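Local coordinates for protein lovastatin nonaketide synthase, polyketide synthase component (Aspergillus terreus, PDB 7CPX) that builds the dihydromonacolin L nonaketide precursor of lovastatin from malonyl-CoA, as a homodimeric, multidomain iterative polyketide synthase working with the partner lovC, at residues Leu2401-Lys2413 against Asp2420-Tyr2432. The protein carries 2 engineered substitutions. Residues are numbered along the deposited sequence; the frame is centred on the assembly and turned at random.
Sequences LTTGIPPLDPALK and DDPRIGNLKIPEY
Ile2405 meets Leu2427 at about a right angle, its CG2 methyl lying 3.5 Å from Leu2427 CD1. With CG1 beside the backbone N (chi1 -58°), CG2 is the branch brought closest to the leucine methyl. The same isoleucine also packs on Leu1810 of strand 1804-1811, and its carbonyl accepts a hydrogen bond from Arg1812. Next along the chain, Pro2407 lays its CB against the end of Ile2429, 3.7 Å from CD1.

Leu2408 is gripped through its backbone. Its N donates to Leu2427 O (2.7 Å, N-H...O 167°), and its O accepts from Ile2429 N (2.7 Å). The two bonds flank Lys2428 and make a single parallel bridge, with the chains running the same way. The Leu2408 side chain meets that of Ile2424 at about a right angle, its CD1 methyl lying against Ile2424 CG1 and CD1, while its CB lies 4.0 Å from Lys2428 CG; the lysine then extends away, and its NZ makes a hydrogen bond to Phe2419 O.

Asp2409 CB and CA border Ile2429 CD1, and its OD1 accepts from Ala2411 N from above the carboxylate plane, forming an Asx turn. The Pro2410 ring sets CG and CD against the carbonyl oxygens of Ile2429 and Pro2430 and CG beside Glu2431 CB, with CD 3.8 Å from Ile2429 CB. After the short 3-10 segment 2410-2411, Lys2413, extended until a bend at chi4 (-62°), forms a salt bridge from NZ to the syn lone pair of Asp2420 OD1 (2.7 Å).

Together these contacts close a loop on the ketoreductase domain's C-terminal tail, which leaves edge strand 2400-2402 of the seven-stranded parallel sheet of a Rossmann-type fold.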
loop_
_atom_site.group_PDB
_atom_site.type_symbol
_atom_site.label_atom_id
_atom_site.label_comp_id
_atom_site.label_asym_id
_atom_site.label_seq_id
_atom_site.Cartn_x
_atom_site.Cartn_y
_atom_site.Cartn_z
ATOM N N LEU A 2401 -13.255 -29.883 51.958
ATOM C CA LEU A 2401 -12.603 -28.906 51.095
ATOM C C LEU A 2401 -13.076 -27.524 51.516
ATOM O O LEU A 2401 -14.166 -27.084 51.140
ATOM C CB LEU A 2401 -12.916 -29.183 49.630
ATOM C CG LEU A 2401 -12.217 -30.397 49.016
ATOM C CD1 LEU A 2401 -12.709 -31.691 49.641
ATOM C CD2 LEU A 2401 -12.424 -30.423 47.517
ATOM N N THR A 2402 -12.271 -26.852 52.332
ATOM C CA THR A 2402 -12.588 -25.492 52.740
ATOM C C THR A 2402 -12.416 -24.553 51.555
ATOM O O THR A 2402 -11.401 -24.600 50.854
ATOM C CB THR A 2402 -11.690 -25.064 53.897
ATOM O OG1 THR A 2402 -11.844 -25.983 54.986
ATOM C CG2 THR A 2402 -12.047 -23.665 54.369
ATOM N N THR A 2403 -13.409 -23.698 51.332
ATOM C CA THR A 2403 -13.419 -22.851 50.152
ATOM C C THR A 2403 -14.156 -21.558 50.463
ATOM O O THR A 2403 -14.966 -21.489 51.391
ATOM C CB THR A 2403 -14.072 -23.570 48.965
ATOM O OG1 THR A 2403 -13.491 -24.872 48.815
ATOM C CG2 THR A 2403 -13.868 -22.788 47.688
ATOM N N GLY A 2404 -13.862 -20.527 49.676
ATOM C CA GLY A 2404 -14.569 -19.270 49.773
ATOM C C GLY A 2404 -13.976 -18.262 50.729
ATOM O O GLY A 2404 -14.614 -17.234 50.987
ATOM N N ILE A 2405 -12.793 -18.518 51.274
ATOM C CA ILE A 2405 -12.113 -17.571 52.153
ATOM C C ILE A 2405 -11.104 -16.794 51.310
ATOM O O ILE A 2405 -10.164 -17.405 50.778
ATOM C CB ILE A 2405 -11.420 -18.279 53.321
ATOM C CG1 ILE A 2405 -12.448 -19.077 54.121
ATOM C CG2 ILE A 2405 -10.731 -17.260 54.213
ATOM C CD1 ILE A 2405 -11.849 -19.914 55.210
ATOM N N PRO A 2406 -11.248 -15.480 51.170
ATOM C CA PRO A 2406 -10.313 -14.721 50.348
ATOM C C PRO A 2406 -9.025 -14.459 51.104
ATOM O O PRO A 2406 -8.969 -14.640 52.330
ATOM C CB PRO A 2406 -11.072 -13.418 50.076
ATOM C CG PRO A 2406 -11.859 -13.217 51.321
ATOM C CD PRO A 2406 -12.236 -14.597 51.816
ATOM N N PRO A 2407 -7.965 -14.043 50.414
ATOM C CA PRO A 2407 -6.772 -13.583 51.132
ATOM C C PRO A 2407 -7.135 -12.483 52.113
ATOM O O PRO A 2407 -7.560 -11.396 51.711
ATOM C CB PRO A 2407 -5.853 -13.084 50.010
ATOM C CG PRO A 2407 -6.298 -13.828 48.801
ATOM C CD PRO A 2407 -7.780 -14.004 48.954
ATOM N N LEU A 2408 -6.981 -12.760 53.404
ATOM C CA LEU A 2408 -7.471 -11.866 54.445
ATOM C C LEU A 2408 -6.528 -10.677 54.570
ATOM O O LEU A 2408 -5.396 -10.816 55.046
ATOM C CB LEU A 2408 -7.595 -12.618 55.767
ATOM C CG LEU A 2408 -8.431 -13.895 55.686
ATOM C CD1 LEU A 2408 -8.401 -14.624 57.006
ATOM C CD2 LEU A 2408 -9.860 -13.580 55.285
ATOM N N ASP A 2409 -6.993 -9.512 54.142
ATOM C CA ASP A 2409 -6.183 -8.305 54.206
ATOM C C ASP A 2409 -6.200 -7.750 55.626
ATOM O O ASP A 2409 -7.281 -7.467 56.154
ATOM C CB ASP A 2409 -6.713 -7.262 53.231
ATOM C CG ASP A 2409 -5.826 -6.035 53.151
ATOM O OD1 ASP A 2409 -4.770 -6.015 53.819
ATOM O OD2 ASP A 2409 -6.185 -5.088 52.419
ATOM N N PRO A 2410 -5.046 -7.583 56.277
ATOM C CA PRO A 2410 -5.055 -6.951 57.606
ATOM C C PRO A 2410 -5.667 -5.563 57.599
ATOM O O PRO A 2410 -6.246 -5.144 58.610
ATOM C CB PRO A 2410 -3.569 -6.916 57.986
ATOM C CG PRO A 2410 -2.955 -8.022 57.207
ATOM C CD PRO A 2410 -3.706 -8.072 55.911
ATOM N N ALA A 2411 -5.554 -4.832 56.487
ATOM C CA ALA A 2411 -6.167 -3.511 56.406
ATOM C C ALA A 2411 -7.669 -3.580 56.636
ATOM O O ALA A 2411 -8.268 -2.619 57.131
ATOM C CB ALA A 2411 -5.868 -2.877 55.048
ATOM N N LEU A 2412 -8.296 -4.704 56.285
ATOM C CA LEU A 2412 -9.717 -4.921 56.509
ATOM C C LEU A 2412 -9.980 -5.749 57.761
ATOM O O LEU A 2412 -11.072 -6.308 57.911
ATOM C CB LEU A 2412 -10.344 -5.594 55.289
ATOM C CG LEU A 2412 -10.186 -4.837 53.969
ATOM C CD1 LEU A 2412 -10.810 -5.615 52.825
ATOM C CD2 LEU A 2412 -10.798 -3.448 54.068
ATOM N N LYS A 2413 -8.997 -5.842 58.659
ATOM C CA LYS A 2413 -9.178 -6.612 59.884
ATOM C C LYS A 2413 -10.394 -6.138 60.668
ATOM O O LYS A 2413 -11.081 -6.951 61.297
ATOM C CB LYS A 2413 -7.918 -6.516 60.744
ATOM C CG LYS A 2413 -8.029 -7.197 62.097
ATOM C CD LYS A 2413 -6.668 -7.315 62.765
ATOM C CE LYS A 2413 -6.738 -8.154 64.031
ATOM N NZ LYS A 2413 -7.629 -7.548 65.059
ATOM N N ASP A 2420 -9.716 -12.198 63.872
ATOM C CA ASP A 2420 -9.090 -12.593 65.125
ATOM C C ASP A 2420 -9.078 -14.100 65.330
ATOM O O ASP A 2420 -8.393 -14.579 66.240
ATOM C CB ASP A 2420 -9.806 -11.926 66.302
ATOM C CG ASP A 2420 -9.738 -10.413 66.245
ATOM O OD1 ASP A 2420 -8.748 -9.882 65.698
ATOM O OD2 ASP A 2420 -10.673 -9.754 66.747
ATOM N N ASP A 2421 -9.810 -14.854 64.519
ATOM C CA ASP A 2421 -9.840 -16.302 64.662
ATOM C C ASP A 2421 -8.528 -16.887 64.151
ATOM O O ASP A 2421 -8.183 -16.675 62.983
ATOM C CB ASP A 2421 -11.015 -16.890 63.891
ATOM C CG ASP A 2421 -11.245 -18.357 64.204
ATOM O OD1 ASP A 2421 -10.268 -19.065 64.523
ATOM O OD2 ASP A 2421 -12.410 -18.803 64.130
ATOM N N PRO A 2422 -7.771 -17.618 64.975
ATOM C CA PRO A 2422 -6.514 -18.200 64.481
ATOM C C PRO A 2422 -6.715 -19.297 63.455
ATOM O O PRO A 2422 -5.755 -19.660 62.767
ATOM C CB PRO A 2422 -5.861 -18.746 65.754
ATOM C CG PRO A 2422 -7.016 -19.072 66.635
ATOM C CD PRO A 2422 -8.020 -17.981 66.380
ATOM N N ARG A 2423 -7.929 -19.838 63.337
ATOM C CA ARG A 2423 -8.177 -20.916 62.387
ATOM C C ARG A 2423 -7.775 -20.511 60.974
ATOM O O ARG A 2423 -7.356 -21.352 60.172
ATOM C CB ARG A 2423 -9.655 -21.301 62.434
ATOM C CG ARG A 2423 -9.987 -22.638 61.805
ATOM C CD ARG A 2423 -11.492 -22.811 61.670
ATOM N NE ARG A 2423 -11.893 -24.212 61.705
ATOM C CZ ARG A 2423 -12.141 -24.891 62.816
ATOM N NH1 ARG A 2423 -12.028 -24.331 64.010
ATOM N NH2 ARG A 2423 -12.515 -26.165 62.730
ATOM N N ILE A 2424 -7.880 -19.222 60.660
ATOM C CA ILE A 2424 -7.650 -18.710 59.315
ATOM C C ILE A 2424 -6.267 -18.082 59.227
ATOM O O ILE A 2424 -5.985 -17.307 58.307
ATOM C CB ILE A 2424 -8.724 -17.678 58.944
ATOM C CG1 ILE A 2424 -8.462 -16.385 59.722
ATOM C CG2 ILE A 2424 -10.104 -18.228 59.250
ATOM C CD1 ILE A 2424 -9.645 -15.483 59.844
ATOM N N GLY A 2425 -5.398 -18.409 60.182
ATOM C CA GLY A 2425 -4.161 -17.658 60.327
ATOM C C GLY A 2425 -3.322 -17.649 59.064
ATOM O O GLY A 2425 -2.764 -16.618 58.680
ATOM N N ASN A 2426 -3.225 -18.798 58.395
ATOM C CA ASN A 2426 -2.368 -18.904 57.222
ATOM C C ASN A 2426 -2.913 -18.146 56.019
ATOM O O ASN A 2426 -2.199 -18.016 55.019
ATOM C CB ASN A 2426 -2.166 -20.373 56.849
ATOM C CG ASN A 2426 -0.732 -20.684 56.477
ATOM O OD1 ASN A 2426 0.059 -21.117 57.314
ATOM N ND2 ASN A 2426 -0.386 -20.459 55.215
ATOM N N LEU A 2427 -4.147 -17.649 56.086
ATOM C CA LEU A 2427 -4.803 -17.015 54.952
ATOM C C LEU A 2427 -4.739 -15.492 55.006
ATOM O O LEU A 2427 -5.552 -14.825 54.356
ATOM C CB LEU A 2427 -6.262 -17.468 54.875
ATOM C CG LEU A 2427 -6.505 -18.961 55.105
ATOM C CD1 LEU A 2427 -7.974 -19.295 54.922
ATOM C CD2 LEU A 2427 -5.646 -19.801 54.178
ATOM N N LYS A 2428 -3.797 -14.930 55.755
ATOM C CA LYS A 2428 -3.713 -13.491 55.952
ATOM C C LYS A 2428 -2.621 -12.883 55.080
ATOM O O LYS A 2428 -1.567 -13.483 54.857
ATOM C CB LYS A 2428 -3.456 -13.169 57.425
ATOM C CG LYS A 2428 -4.625 -13.533 58.326
ATOM C CD LYS A 2428 -4.304 -13.319 59.792
ATOM C CE LYS A 2428 -5.509 -13.614 60.670
ATOM N NZ LYS A 2428 -5.208 -13.437 62.118
ATOM N N ILE A 2429 -2.893 -11.678 54.586
ATOM C CA ILE A 2429 -2.004 -10.969 53.667
ATOM C C ILE A 2429 -0.920 -10.250 54.462
ATOM O O ILE A 2429 -1.134 -9.921 55.638
ATOM C CB ILE A 2429 -2.797 -9.978 52.798
ATOM C CG1 ILE A 2429 -3.917 -10.705 52.049
ATOM C CG2 ILE A 2429 -1.885 -9.259 51.805
ATOM C CD1 ILE A 2429 -4.781 -9.786 51.210
ATOM N N PRO A 2430 0.263 -10.001 53.876
ATOM C CA PRO A 2430 1.232 -9.103 54.516
ATOM C C PRO A 2430 0.593 -7.835 55.060
ATOM O O PRO A 2430 -0.413 -7.359 54.527
ATOM C CB PRO A 2430 2.216 -8.788 53.382
ATOM C CG PRO A 2430 2.064 -9.921 52.385
ATOM C CD PRO A 2430 0.884 -10.769 52.784
ATOM N N GLU A 2431 1.178 -7.282 56.123
ATOM C CA GLU A 2431 0.633 -6.107 56.790
ATOM C C GLU A 2431 1.435 -4.838 56.555
ATOM O O GLU A 2431 0.862 -3.748 56.597
ATOM C CB GLU A 2431 0.526 -6.350 58.303
ATOM C CG GLU A 2431 1.534 -7.342 58.884
ATOM C CD GLU A 2431 2.976 -6.883 58.754
ATOM O OE1 GLU A 2431 3.401 -6.543 57.632
ATOM O OE2 GLU A 2431 3.686 -6.867 59.781
ATOM N N TYR A 2432 2.738 -4.949 56.310
ATOM C CA TYR A 2432 3.585 -3.779 56.101
ATOM C C TYR A 2432 4.265 -3.844 54.738
ATOM O O TYR A 2432 5.466 -4.097 54.645
ATOM C CB TYR A 2432 4.636 -3.670 57.208
ATOM C CG TYR A 2432 4.064 -3.621 58.608
ATOM C CD1 TYR A 2432 2.807 -3.086 58.851
ATOM C CD2 TYR A 2432 4.784 -4.115 59.687
ATOM C CE1 TYR A 2432 2.282 -3.042 60.128
ATOM C CE2 TYR A 2432 4.268 -4.075 60.968
ATOM C CZ TYR A 2432 3.017 -3.539 61.183
ATOM O OH TYR A 2432 2.499 -3.496 62.457
#